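PDB 3DBX: CD1-2 antigen, which probably binds lipids in an MHC class I-like groove and presents them at the cell surface, as other CD1 proteins do. Local coordinates for residues A33-V38 and L175-E180; I40-P45 and N51-W56; T64-I69 and S168-Y173. All blocks are in the same frame, centred on the assembly; numbering follows the deposited sequence.

Contact 1 (A33-V38 and L175-E180)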
loop_
_atom_site.group_PDB
_atom_site.type_symbol
_atom_site.label_atom_id
_atom_site.label_comp_id
_atom_site.label_asym_id
_atom_site.label_seq_id
_atom_site.Cartn_x
_atom_site.Cartn_y
_atom_site.Cartn_z
ATOM N N ALA A 33 7.072 5.771 7.341
ATOM C CA ALA A 33 6.939 7.104 6.783
ATOM C C ALA A 33 7.224 7.048 5.287
ATOM O O ALA A 33 8.222 6.442 4.869
ATOM C CB ALA A 33 7.911 8.064 7.466
ATOM N N LEU A 34 6.394 7.734 4.498
ATOM C CA LEU A 34 6.486 7.716 3.019
ATOM C C LEU A 34 6.536 9.127 2.477
ATOM O O LEU A 34 5.838 9.981 2.979
ATOM C CB LEU A 34 5.230 7.044 2.406
ATOM C CG LEU A 34 4.896 5.569 2.596
ATOM C CD1 LEU A 34 3.532 5.345 1.977
ATOM C CD2 LEU A 34 5.845 4.724 1.829
ATOM N N LEU A 35 7.359 9.349 1.454
ATOM C CA LEU A 35 7.246 10.512 0.597
ATOM C C LEU A 35 6.898 9.942 -0.776
ATOM O O LEU A 35 7.633 9.088 -1.261
ATOM C CB LEU A 35 8.561 11.324 0.556
ATOM C CG LEU A 35 8.521 12.667 -0.181
ATOM C CD1 LEU A 35 7.626 13.659 0.523
ATOM C CD2 LEU A 35 9.930 13.270 -0.391
ATOM N N ALA A 36 5.804 10.409 -1.397
ATOM C CA ALA A 36 5.161 9.705 -2.523
ATOM C C ALA A 36 4.935 8.220 -2.149
ATOM O O ALA A 36 4.318 7.948 -1.120
ATOM C CB ALA A 36 5.981 9.854 -3.829
ATOM N N ASP A 37 5.457 7.281 -2.930
ATOM C CA ASP A 37 5.404 5.839 -2.555
ATOM C C ASP A 37 6.748 5.311 -2.085
ATOM O O ASP A 37 6.958 4.108 -2.010
ATOM C CB ASP A 37 4.884 4.967 -3.729
ATOM C CG ASP A 37 5.611 5.209 -5.032
ATOM O OD1 ASP A 37 6.518 6.066 -5.083
ATOM O OD2 ASP A 37 5.271 4.523 -6.026
ATOM N N VAL A 38 7.667 6.210 -1.760
ATOM C CA VAL A 38 9.013 5.810 -1.376
ATOM C C VAL A 38 9.030 5.783 0.142
ATOM O O VAL A 38 8.781 6.825 0.756
ATOM C CB VAL A 38 10.039 6.875 -1.826
ATOM C CG1 VAL A 38 11.459 6.491 -1.351
ATOM C CG2 VAL A 38 9.973 7.060 -3.357
ATOM N N LEU A 175 10.595 19.515 1.815
ATOM C CA LEU A 175 11.397 20.371 0.965
ATOM C C LEU A 175 12.842 19.897 0.867
ATOM O O LEU A 175 13.399 19.798 -0.230
ATOM C CB LEU A 175 11.345 21.804 1.489
ATOM C CG LEU A 175 10.482 22.795 0.712
ATOM C CD1 LEU A 175 9.058 22.283 0.552
ATOM C CD2 LEU A 175 10.501 24.158 1.393
ATOM N N MET A 176 13.434 19.599 2.018
ATOM C CA MET A 176 14.793 19.076 2.074
ATOM C C MET A 176 14.890 17.671 1.445
ATOM O O MET A 176 15.857 17.373 0.735
ATOM C CB MET A 176 15.337 19.134 3.509
ATOM C CG MET A 176 15.419 20.586 4.058
ATOM S SD MET A 176 16.178 20.877 5.688
ATOM C CE MET A 176 17.891 21.204 5.248
ATOM N N LEU A 177 13.869 16.838 1.658
ATOM C CA LEU A 177 13.866 15.472 1.125
ATOM C C LEU A 177 13.697 15.493 -0.384
ATOM O O LEU A 177 14.306 14.701 -1.103
ATOM C CB LEU A 177 12.746 14.634 1.741
ATOM C CG LEU A 177 12.814 14.176 3.209
ATOM C CD1 LEU A 177 11.516 13.479 3.564
ATOM C CD2 LEU A 177 14.019 13.281 3.501
ATOM N N HIS A 178 12.843 16.400 -0.848
ATOM C CA HIS A 178 12.577 16.581 -2.258
ATOM C C HIS A 178 13.866 16.946 -3.013
ATOM O O HIS A 178 14.118 16.419 -4.086
ATOM C CB HIS A 178 11.515 17.674 -2.422
ATOM C CG HIS A 178 10.934 17.759 -3.794
ATOM N ND1 HIS A 178 11.270 18.759 -4.682
ATOM C CD2 HIS A 178 10.037 16.972 -4.432
ATOM C CE1 HIS A 178 10.604 18.585 -5.813
ATOM N NE2 HIS A 178 9.843 17.508 -5.686
ATOM N N GLU A 179 14.673 17.835 -2.436
ATOM C CA GLU A 179 15.952 18.282 -2.997
ATOM C C GLU A 179 17.058 17.193 -3.065
ATOM O O GLU A 179 17.923 17.225 -3.951
ATOM C CB GLU A 179 16.411 19.537 -2.219
ATOM C CG GLU A 179 17.913 19.811 -2.149
ATOM C CD GLU A 179 18.241 21.205 -1.609
ATOM O OE1 GLU A 179 17.470 22.157 -1.878
ATOM O OE2 GLU A 179 19.285 21.366 -0.933
ATOM N N GLU A 180 17.003 16.237 -2.141
ATOM C CA GLU A 180 18.027 15.200 -1.936
ATOM C C GLU A 180 17.638 13.859 -2.568
ATOM O O GLU A 180 18.487 12.994 -2.816
ATOM C CB GLU A 180 18.150 14.924 -0.427
ATOM C CG GLU A 180 18.770 16.025 0.369
ATOM C CD GLU A 180 20.231 16.182 0.058
ATOM O OE1 GLU A 180 20.941 15.149 0.035
ATOM O OE2 GLU A 180 20.667 17.329 -0.163
#
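Leu35 O accepts a hydrogen bond from Val38 N at 2.9 Å, and the side chain of the same Leu35 reaches across to Leu177 of the helix. The return bond, Leu35 N to Val38 O, is 3.0 Å long. This pair closes a tight two-residue hairpin, with Ala36 and Asp37 at the corners of a type II' turn. The hairpin joins strands 27-35 and 38-43 in the floor of the MHC class I-like platform. Helix 156-180 lies above it as one of the long helices that flank the groove. The backbones stay well apart, with Leu35 CA and Leu177 CA 8.3 Å from each other. The gap is bridged by the Leu35 side chain, which meets the helix at Leu177. The Leu35 side chain starts out toward the helix, and its CG lies opposite the backbone N (chi1 -173°), which carries the branch outward. CD2 of Leu35 is the methyl that arrives, 3.8 Å from Leu177 CB. The two leucines cross obliquely, and Leu177 is met at the root of its side chain. Both leucines are buried, and their touch is apolar. Leu35 also packs on Ile40 of the next strand and on Leu185 of helix 182-185, while Leu177 also touches Trp56. The turn has a polar side as well: Asp37 OD1 and OD2 are hydrogen-bonded to the hydroxyls of Tyr215 and Tyr249, respectively. Those tyrosines belong to the immunoglobulin C1-set part of the chain, so the corner ties the platform to that domain while Leu35 packs under the helix. Beyond Leu177, the helix backbone itself comes near the same methyl: His178 N lies 4.3 Å from Leu35 CD2.

Contact 2 (I40-P45 and N51-W56). With NAG (2-acetamido-2-deoxy-beta-D-glucopyranose), chain D.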
loop_
_atom_site.group_PDB
_atom_site.type_symbol
_atom_site.label_atom_id
_atom_site.label_comp_id
_atom_site.label_asym_id
_atom_site.label_seq_id
_atom_site.Cartn_x
_atom_site.Cartn_y
_atom_site.Cartn_z
ATOM N N ILE A 40 10.612 6.123 3.545
ATOM C CA ILE A 40 11.716 6.996 4.001
ATOM C C ILE A 40 12.297 6.431 5.299
ATOM O O ILE A 40 13.521 6.411 5.494
ATOM C CB ILE A 40 11.205 8.483 4.208
ATOM C CG1 ILE A 40 10.885 9.123 2.871
ATOM C CG2 ILE A 40 12.221 9.342 4.884
ATOM C CD1 ILE A 40 11.865 8.771 1.795
ATOM N N MET A 41 11.391 5.979 6.169
ATOM C CA MET A 41 11.722 5.498 7.505
ATOM C C MET A 41 10.782 4.360 7.829
ATOM O O MET A 41 9.616 4.384 7.434
ATOM C CB MET A 41 11.537 6.606 8.549
ATOM C CG MET A 41 12.655 7.605 8.583
ATOM S SD MET A 41 12.531 8.870 9.868
ATOM C CE MET A 41 11.006 9.700 9.403
ATOM N N VAL A 42 11.284 3.357 8.520
ATOM C CA VAL A 42 10.421 2.280 8.978
ATOM C C VAL A 42 10.729 2.030 10.450
ATOM O O VAL A 42 11.887 2.009 10.861
ATOM C CB VAL A 42 10.584 1.016 8.072
ATOM C CG1 VAL A 42 10.227 -0.281 8.773
ATOM C CG2 VAL A 42 9.708 1.166 6.825
ATOM N N LEU A 43 9.693 1.872 11.256
ATOM C CA LEU A 43 9.912 1.641 12.663
ATOM C C LEU A 43 10.387 0.193 12.834
ATOM O O LEU A 43 9.786 -0.719 12.260
ATOM C CB LEU A 43 8.615 1.924 13.433
ATOM C CG LEU A 43 8.654 1.801 14.962
ATOM C CD1 LEU A 43 9.342 3.001 15.528
ATOM C CD2 LEU A 43 7.252 1.656 15.583
ATOM N N ASP A 44 11.466 -0.036 13.581
ATOM C CA ASP A 44 11.867 -1.423 13.844
ATOM C C ASP A 44 11.050 -1.969 15.007
ATOM O O ASP A 44 11.093 -1.400 16.096
ATOM C CB ASP A 44 13.367 -1.585 14.123
ATOM C CG ASP A 44 13.754 -3.050 14.338
ATOM O OD1 ASP A 44 13.710 -3.834 13.368
ATOM O OD2 ASP A 44 14.078 -3.436 15.483
ATOM N N PRO A 45 10.284 -3.060 14.774
ATOM C CA PRO A 45 9.371 -3.602 15.779
ATOM C C PRO A 45 10.052 -4.046 17.064
ATOM O O PRO A 45 9.431 -4.024 18.127
ATOM C CB PRO A 45 8.756 -4.810 15.066
ATOM C CG PRO A 45 8.853 -4.434 13.606
ATOM C CD PRO A 45 10.206 -3.832 13.521
ATOM N N ASN A 51 14.357 3.145 11.552
ATOM C CA ASN A 51 15.304 2.780 10.502
ATOM C C ASN A 51 15.130 3.753 9.336
ATOM O O ASN A 51 14.010 4.056 8.950
ATOM C CB ASN A 51 15.070 1.341 10.007
ATOM C CG ASN A 51 15.749 0.287 10.871
ATOM O OD1 ASN A 51 15.979 0.499 12.070
ATOM N ND2 ASN A 51 16.064 -0.885 10.240
ATOM N N ILE A 52 16.239 4.261 8.810
ATOM C CA ILE A 52 16.240 5.043 7.573
ATOM C C ILE A 52 16.490 4.146 6.339
ATOM O O ILE A 52 17.477 3.397 6.302
ATOM C CB ILE A 52 17.257 6.176 7.663
ATOM C CG1 ILE A 52 16.634 7.338 8.429
ATOM C CG2 ILE A 52 17.642 6.650 6.289
ATOM C CD1 ILE A 52 17.473 7.801 9.575
ATOM N N CYS A 53 15.609 4.251 5.336
ATOM C CA CYS A 53 15.523 3.284 4.247
ATOM C C CYS A 53 16.347 3.636 3.021
ATOM O O CYS A 53 16.581 2.778 2.165
ATOM C CB CYS A 53 14.079 3.122 3.792
ATOM S SG CYS A 53 12.886 2.658 5.063
ATOM N N ARG A 54 16.750 4.895 2.907
ATOM C CA ARG A 54 17.450 5.360 1.703
ATOM C C ARG A 54 18.740 6.058 2.070
ATOM O O ARG A 54 18.767 6.762 3.073
ATOM C CB ARG A 54 16.552 6.297 0.873
ATOM C CG ARG A 54 15.262 5.652 0.404
ATOM C CD ARG A 54 15.536 4.703 -0.737
ATOM N NE ARG A 54 14.306 4.092 -1.215
ATOM C CZ ARG A 54 14.143 2.787 -1.412
ATOM N NH1 ARG A 54 15.158 1.949 -1.195
ATOM N NH2 ARG A 54 12.975 2.319 -1.844
ATOM N N PRO A 55 19.814 5.869 1.251
ATOM C CA PRO A 55 21.113 6.480 1.543
ATOM C C PRO A 55 21.107 8.014 1.481
ATOM O O PRO A 55 21.955 8.644 2.123
ATOM C CB PRO A 55 22.048 5.875 0.475
ATOM C CG PRO A 55 21.333 4.658 -0.032
ATOM C CD PRO A 55 19.880 5.045 0.026
ATOM N N TRP A 56 20.166 8.597 0.731
ATOM C CA TRP A 56 19.974 10.064 0.658
ATOM C C TRP A 56 19.128 10.660 1.813
ATOM O O TRP A 56 19.018 11.880 1.923
ATOM C CB TRP A 56 19.378 10.476 -0.713
ATOM C CG TRP A 56 18.014 9.848 -1.037
ATOM C CD1 TRP A 56 17.788 8.732 -1.783
ATOM C CD2 TRP A 56 16.724 10.311 -0.615
ATOM N NE1 TRP A 56 16.439 8.457 -1.843
ATOM C CE2 TRP A 56 15.767 9.405 -1.124
ATOM C CE3 TRP A 56 16.286 11.393 0.149
ATOM C CZ2 TRP A 56 14.406 9.558 -0.904
ATOM C CZ3 TRP A 56 14.940 11.534 0.379
ATOM C CH2 TRP A 56 14.014 10.629 -0.151
HETATM C C1 NAG D . 16.462 -2.078 10.992
HETATM C C2 NAG D . 15.824 -3.349 10.374
HETATM C C3 NAG D . 16.388 -4.638 10.990
HETATM C C4 NAG D . 17.920 -4.667 10.912
HETATM C C5 NAG D . 18.506 -3.366 11.488
HETATM C C6 NAG D . 19.992 -3.259 11.151
HETATM C C7 NAG D . 13.489 -2.733 9.738
HETATM C C8 NAG D . 12.085 -3.272 9.736
HETATM N N2 NAG D . 14.374 -3.398 10.504
HETATM O O3 NAG D . 15.819 -5.769 10.352
HETATM O O4 NAG D . 18.449 -5.818 11.559
HETATM O O5 NAG D . 17.883 -2.191 10.972
HETATM O O6 NAG D . 20.666 -2.436 12.081
HETATM O O7 NAG D . 13.766 -1.738 9.067
#
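Trp56 CG sits between its own backbone N and carbonyl carbon (chi1 60°), and Ile40 CG1 lies beside its backbone N (chi1 -70°). These turns bring the indole and the isoleucine tip together at about a right angle. Ile40 CD1 closes to 3.4 Å from Trp56 CH2, a tight apolar touch at the benzo end of the ring. Arg54 CB lies over one face of the same indole. Between the strands the backbone does the holding. Val42 and Asn51 form an antiparallel hydrogen-bonded pair: Val42 N gives to Asn51 O and Asn51 N to Val42 O, both at 2.8 Å, the second more bent. Cys53 N adds a nearly straight bond to Ile40 O, approaching from 45° above the carbonyl plane. This is the beta hairpin of strands 38-43 and 50-52, at the edge of the platform sheet of the MHC class I-like fold. Ile40 and Met41 both face Ala33 on the neighbouring strand, which makes a classic beta bulge. Met41 and Ile52, a non-hydrogen-bonded pair, lie side by side on one face of the sheet, with Met41 CG 4.0 Å from Ile52 CG1. Val42 and Asn51 occupy the opposite face, where Val42 also packs on an acidic side chain of another protein chain. Asn51 ND2 carries an N-linked N-acetylglucosamine. Its acetamido group turns toward the hairpin: the sugar N2 gives a 3.0 Å hydrogen bond to Asp44 OD1, and the acetyl methyl C8 rests 3.7 Å from Val42 CG1. Asp44 OD2 is hydrogen-bonded in turn to Thr47 OG1.

Contact 3 (T64-I69 and S168-Y173)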
loop_
_atom_site.group_PDB
_atom_site.type_symbol
_atom_site.label_atom_id
_atom_site.label_comp_id
_atom_site.label_asym_id
_atom_site.label_seq_id
_atom_site.Cartn_x
_atom_site.Cartn_y
_atom_site.Cartn_z
ATOM N N THR A 64 16.043 18.676 11.422
ATOM C CA THR A 64 14.713 19.109 11.849
ATOM C C THR A 64 14.205 18.251 13.011
ATOM O O THR A 64 13.142 18.526 13.576
ATOM C CB THR A 64 13.723 19.089 10.667
ATOM N N GLU A 65 14.984 17.226 13.361
ATOM C CA GLU A 65 14.646 16.248 14.412
ATOM C C GLU A 65 13.213 15.715 14.326
ATOM O O GLU A 65 12.518 15.589 15.338
ATOM C CB GLU A 65 14.955 16.822 15.816
ATOM N N VAL A 66 12.778 15.409 13.105
ATOM C CA VAL A 66 11.515 14.718 12.872
ATOM C C VAL A 66 11.555 13.350 13.581
ATOM O O VAL A 66 10.551 12.868 14.110
ATOM C CB VAL A 66 11.234 14.554 11.365
ATOM C CG1 VAL A 66 10.067 13.578 11.114
ATOM C CG2 VAL A 66 10.937 15.904 10.736
ATOM N N LYS A 67 12.749 12.766 13.612
ATOM C CA LYS A 67 13.003 11.482 14.241
ATOM C C LYS A 67 12.850 11.587 15.758
ATOM O O LYS A 67 12.476 10.617 16.407
ATOM C CB LYS A 67 14.399 10.997 13.835
ATOM C CG LYS A 67 14.682 9.526 14.079
ATOM C CD LYS A 67 16.005 9.116 13.437
ATOM C CE LYS A 67 16.380 7.683 13.815
ATOM N NZ LYS A 67 17.417 7.105 12.904
ATOM N N LYS A 68 13.120 12.770 16.319
ATOM C CA LYS A 68 12.889 13.025 17.749
ATOM C C LYS A 68 11.402 13.262 18.063
ATOM O O LYS A 68 10.897 12.786 19.085
ATOM C CB LYS A 68 13.749 14.195 18.248
ATOM N N ILE A 69 10.719 13.990 17.172
ATOM C CA ILE A 69 9.277 14.263 17.250
ATOM C C ILE A 69 8.464 12.970 17.293
ATOM O O ILE A 69 7.525 12.824 18.091
ATOM C CB ILE A 69 8.807 15.103 16.019
ATOM C CG1 ILE A 69 9.162 16.581 16.192
ATOM C CG2 ILE A 69 7.297 14.919 15.739
ATOM C CD1 ILE A 69 9.067 17.398 14.906
ATOM N N SER A 168 5.270 23.889 10.151
ATOM C CA SER A 168 6.685 24.204 10.117
ATOM C C SER A 168 7.538 22.971 9.917
ATOM O O SER A 168 8.318 22.909 8.969
ATOM C CB SER A 168 7.097 24.932 11.399
ATOM O OG SER A 168 8.508 24.949 11.537
ATOM N N SER A 169 7.372 21.987 10.797
ATOM C CA SER A 169 8.287 20.858 10.861
ATOM C C SER A 169 8.208 19.969 9.630
ATOM O O SER A 169 9.228 19.735 8.970
ATOM C CB SER A 169 8.080 20.064 12.155
ATOM O OG SER A 169 8.438 20.866 13.283
ATOM N N PHE A 170 7.003 19.502 9.302
ATOM C CA PHE A 170 6.828 18.596 8.157
ATOM C C PHE A 170 7.063 19.255 6.782
ATOM O O PHE A 170 7.700 18.631 5.934
ATOM C CB PHE A 170 5.480 17.845 8.192
ATOM C CG PHE A 170 5.345 16.857 9.318
ATOM C CD1 PHE A 170 6.428 16.532 10.137
ATOM C CD2 PHE A 170 4.126 16.223 9.537
ATOM C CE1 PHE A 170 6.304 15.598 11.178
ATOM C CE2 PHE A 170 3.975 15.278 10.574
ATOM C CZ PHE A 170 5.074 14.958 11.393
ATOM N N PRO A 171 6.536 20.493 6.543
ATOM C CA PRO A 171 6.854 21.242 5.318
ATOM C C PRO A 171 8.347 21.468 5.009
ATOM O O PRO A 171 8.760 21.258 3.859
ATOM C CB PRO A 171 6.132 22.582 5.529
ATOM C CG PRO A 171 5.002 22.242 6.375
ATOM C CD PRO A 171 5.533 21.219 7.341
ATOM N N ASN A 172 9.134 21.929 5.987
ATOM C CA ASN A 172 10.596 22.013 5.843
ATOM C C ASN A 172 11.267 20.670 5.494
ATOM O O ASN A 172 12.175 20.624 4.667
ATOM C CB ASN A 172 11.244 22.615 7.098
ATOM C CG ASN A 172 11.149 24.138 7.136
ATOM O OD1 ASN A 172 10.069 24.714 6.958
ATOM N ND2 ASN A 172 12.286 24.802 7.370
ATOM N N TYR A 173 10.799 19.595 6.126
ATOM C CA TYR A 173 11.301 18.237 5.911
ATOM C C TYR A 173 11.061 17.730 4.477
ATOM O O TYR A 173 11.986 17.227 3.828
ATOM C CB TYR A 173 10.655 17.303 6.943
ATOM C CG TYR A 173 11.222 15.904 7.052
ATOM C CD1 TYR A 173 12.599 15.657 7.033
ATOM C CD2 TYR A 173 10.372 14.828 7.226
ATOM C CE1 TYR A 173 13.102 14.332 7.157
ATOM C CE2 TYR A 173 10.857 13.536 7.351
ATOM C CZ TYR A 173 12.216 13.294 7.318
ATOM O OH TYR A 173 12.643 11.979 7.450
#
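This is apolar packing between the two helical sides of the MHC class I-like groove, where the start of helix 66-71 meets helix 156-180. Val66 is the centre of it. Val66 CG2 stands over one face of the Tyr173 ring, 3.9 Å from the ring centroid and 20° off the normal, a CH-pi contact. The methyl is offset toward the rim, with Val66 CG2 3.7 Å from Tyr173 CG. The other methyl, Val66 CG1, lies 3.8 Å from Tyr173 CE2. Val66 CG1 also approaches the Phe170 ring obliquely, 4.3 Å from Phe170 CE1. Val66 thus touches two aromatic side chains of one helix. A chi1 of -169° points the Tyr173 ring away from its backbone N and off the helix, toward Val66. Phe170 and Tyr173 each also meet Phe13, on the sheet below, edge-to-face, so the packing runs down from the helices to the floor. On the Phe170 side this packing borders the bound palmitic acid. Helix 156-180 is kinked here, as Pro171 N makes no bond to the preceding turn. One turn after Val66, Ile69 extends the packing: Ile69 CD1 lies 3.9 Å from Ser169 OG and 4.0 Å from Ser169 CB.

Contact 1 joins floor to helix, contact 2 pairs strands at the edge of the floor, and contact 3 joins the two helical sides. Contacts 1 and 3 use successive pieces of helix 156-180, with centres 12 Å apart. Contact 2 lies beside contact 1, also 12 Å between centres: Ala33 O and Ile40 N are 2.8 Å apart, a probable hydrogen bond, and Trp56 CZ3 packs 3.6 Å from Leu177 O. Contacts 2 and 3 are 15 Å apart but meet where Met41 CE comes within 3.4 Å of Tyr173 OH. Nearness to the bound palmitic acid differs: the Phe170 side chain is about 5 Å from it, that of Met41 about 10 Å.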